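Local atomic coordinates of SPbeta prophage-derived uncharacterized protein YopX (Bacillus subtilis, PDB entry 2I2L), a protein that is of unknown function, is encoded by the SPbeta prophage and forms a homodimer of all-beta subunits. Residues A4-D9 and Y66-V71. Sequence-based numbering, arbitrary orientation.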
loop_
_atom_site.group_PDB
_atom_site.type_symbol
_atom_site.label_atom_id
_atom_site.label_comp_id
_atom_site.label_asym_id
_atom_site.label_seq_id
_atom_site.Cartn_x
_atom_site.Cartn_y
_atom_site.Cartn_z
ATOM N N ALA B 4 -1.951 -8.098 -3.382
ATOM C CA ALA B 4 -3.328 -8.202 -2.887
ATOM C C ALA B 4 -4.140 -6.917 -3.035
ATOM O O ALA B 4 -3.688 -5.822 -2.682
ATOM C CB ALA B 4 -3.338 -8.646 -1.423
ATOM N N TYR B 5 -5.343 -7.070 -3.575
ATOM C CA TYR B 5 -6.262 -5.955 -3.746
ATOM C C TYR B 5 -7.659 -6.545 -3.903
ATOM O O TYR B 5 -7.818 -7.761 -4.078
ATOM C CB TYR B 5 -5.908 -5.115 -4.988
ATOM C CG TYR B 5 -6.266 -5.771 -6.296
ATOM C CD1 TYR B 5 -5.362 -6.595 -6.944
ATOM C CD2 TYR B 5 -7.554 -5.649 -6.830
ATOM C CE1 TYR B 5 -5.724 -7.301 -8.090
ATOM C CE2 TYR B 5 -7.931 -6.347 -7.964
ATOM C CZ TYR B 5 -7.010 -7.180 -8.592
ATOM O OH TYR B 5 -7.374 -7.939 -9.688
ATOM N N ARG B 6 -8.658 -5.674 -3.811
ATOM C CA ARG B 6 -10.062 -6.039 -3.978
ATOM C C ARG B 6 -10.759 -4.813 -4.567
ATOM O O ARG B 6 -10.410 -3.677 -4.245
ATOM C CB ARG B 6 -10.710 -6.419 -2.629
ATOM C CG ARG B 6 -10.371 -5.468 -1.494
ATOM C CD ARG B 6 -11.574 -5.070 -0.646
ATOM N NE ARG B 6 -11.726 -5.866 0.571
ATOM C CZ ARG B 6 -11.916 -5.344 1.785
ATOM N NH1 ARG B 6 -11.979 -4.023 1.956
ATOM N NH2 ARG B 6 -12.041 -6.144 2.837
ATOM N N VAL B 7 -11.712 -5.033 -5.461
ATOM C CA VAL B 7 -12.444 -3.915 -6.034
ATOM C C VAL B 7 -13.930 -4.097 -5.841
ATOM O O VAL B 7 -14.475 -5.187 -6.027
ATOM C CB VAL B 7 -12.186 -3.735 -7.543
ATOM C CG1 VAL B 7 -10.772 -3.275 -7.787
ATOM C CG2 VAL B 7 -12.449 -5.020 -8.258
ATOM N N TRP B 8 -14.568 -3.011 -5.432
ATOM C CA TRP B 8 -16.006 -2.974 -5.240
ATOM C C TRP B 8 -16.473 -2.368 -6.560
ATOM O O TRP B 8 -16.067 -1.256 -6.906
ATOM C CB TRP B 8 -16.339 -2.044 -4.080
ATOM C CG TRP B 8 -17.797 -1.875 -3.822
ATOM C CD1 TRP B 8 -18.501 -0.703 -3.843
ATOM C CD2 TRP B 8 -18.719 -2.885 -3.404
ATOM N NE1 TRP B 8 -19.802 -0.919 -3.453
ATOM C CE2 TRP B 8 -19.965 -2.253 -3.174
ATOM C CE3 TRP B 8 -18.617 -4.271 -3.191
ATOM C CZ2 TRP B 8 -21.095 -2.947 -2.745
ATOM C CZ3 TRP B 8 -19.750 -4.965 -2.762
ATOM C CH2 TRP B 8 -20.969 -4.298 -2.544
ATOM N N ASP B 9 -17.292 -3.101 -7.311
ATOM C CA ASP B 9 -17.771 -2.617 -8.599
ATOM C C ASP B 9 -19.138 -1.961 -8.490
ATOM O O ASP B 9 -19.770 -1.685 -9.509
ATOM C CB ASP B 9 -17.869 -3.762 -9.593
ATOM C CG ASP B 9 -18.974 -4.728 -9.247
ATOM O OD1 ASP B 9 -19.246 -5.640 -10.055
ATOM O OD2 ASP B 9 -19.573 -4.574 -8.161
ATOM N N TYR B 66 -7.338 -5.319 3.996
ATOM C CA TYR B 66 -7.625 -4.275 3.003
ATOM C C TYR B 66 -8.205 -3.044 3.718
ATOM O O TYR B 66 -7.719 -2.691 4.782
ATOM C CB TYR B 66 -8.597 -4.832 1.964
ATOM C CG TYR B 66 -8.095 -6.088 1.260
ATOM C CD1 TYR B 66 -7.411 -6.008 0.037
ATOM C CD2 TYR B 66 -8.308 -7.350 1.815
ATOM C CE1 TYR B 66 -6.958 -7.145 -0.618
ATOM C CE2 TYR B 66 -7.858 -8.499 1.172
ATOM C CZ TYR B 66 -7.181 -8.393 -0.049
ATOM O OH TYR B 66 -6.748 -9.537 -0.697
ATOM N N ASP B 67 -9.231 -2.389 3.171
ATOM C CA ASP B 67 -9.795 -1.214 3.855
ATOM C C ASP B 67 -11.176 -1.440 4.478
ATOM O O ASP B 67 -12.137 -0.716 4.197
ATOM C CB ASP B 67 -9.826 -0.045 2.895
ATOM C CG ASP B 67 -8.438 0.328 2.421
ATOM O OD1 ASP B 67 -7.815 -0.532 1.764
ATOM O OD2 ASP B 67 -7.971 1.459 2.715
ATOM N N ARG B 68 -11.229 -2.422 5.379
ATOM C CA ARG B 68 -12.455 -2.858 6.049
ATOM C C ARG B 68 -12.695 -2.405 7.495
ATOM O O ARG B 68 -11.957 -1.583 8.038
ATOM C CB ARG B 68 -12.488 -4.381 6.008
ATOM C CG ARG B 68 -11.282 -4.993 6.680
ATOM C CD ARG B 68 -10.379 -5.695 5.690
ATOM N NE ARG B 68 -10.909 -6.995 5.283
ATOM C CZ ARG B 68 -10.159 -8.006 4.844
ATOM N NH1 ARG B 68 -8.840 -7.872 4.753
ATOM N NH2 ARG B 68 -10.727 -9.159 4.500
ATOM N N SER B 69 -13.748 -2.962 8.101
ATOM C CA SER B 69 -14.135 -2.672 9.490
ATOM C C SER B 69 -13.622 -3.793 10.392
ATOM O O SER B 69 -13.721 -4.965 10.043
ATOM C CB SER B 69 -15.667 -2.599 9.633
ATOM O OG SER B 69 -16.244 -1.586 8.826
ATOM N N ILE B 70 -13.067 -3.446 11.544
ATOM C CA ILE B 70 -12.572 -4.468 12.458
ATOM C C ILE B 70 -12.969 -4.128 13.883
ATOM O O ILE B 70 -13.295 -2.977 14.191
ATOM C CB ILE B 70 -11.019 -4.624 12.387
ATOM C CG1 ILE B 70 -10.328 -3.290 12.641
ATOM C CG2 ILE B 70 -10.604 -5.137 11.041
ATOM C CD1 ILE B 70 -9.970 -3.042 14.093
ATOM N N VAL B 71 -12.956 -5.133 14.750
ATOM C CA VAL B 71 -13.299 -4.917 16.145
ATOM C C VAL B 71 -12.079 -5.107 17.043
ATOM O O VAL B 71 -11.685 -6.231 17.351
ATOM C CB VAL B 71 -14.442 -5.869 16.604
ATOM C CG1 VAL B 71 -14.080 -7.319 16.298
ATOM C CG2 VAL B 71 -14.715 -5.682 18.101
#
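Tyr66 brings its ring up to the backbone of strand 5-8 without pairing with it: the nearest CA atoms across the contact, those of Tyr5 and Tyr66, are 7.1 Å apart, and the chain runs on from there into strand 68-74. The ring meets Tyr5 N at its edge, near the ring plane, and Ala4 CB lies 3.6 Å from Tyr66 OH. Arg6 lies over one face of the Tyr66 ring, offset toward its rim. With CG placed between backbone N and carbonyl carbon (chi1 45°) and further bends at chi2 and chi3, its chain passes over the CG-CD1 side of the ring, Arg6 CG lying 3.4 Å from Tyr66 CD1. The guanidinium is tilted by 21° from the ring plane, but Tyr66 CB, rather than the ring, sits over its centre. Beyond it, Arg6 NH2 approaches one face of the Arg68 guanidinium, the planes 77° apart; two like-charged donors meet without a bond, so their closeness is doubtful. Arg6 NE is hydrogen-bonded to Tyr15 OH, and NH2 also has a partner outside the two segments. This buried packing joins two antiparallel sheets: strand 5-8 lies between strands 13-15 and 53-60, strand 68-74 between 81-89 and 115-122, and Arg68 touches both Tyr15 and Val119.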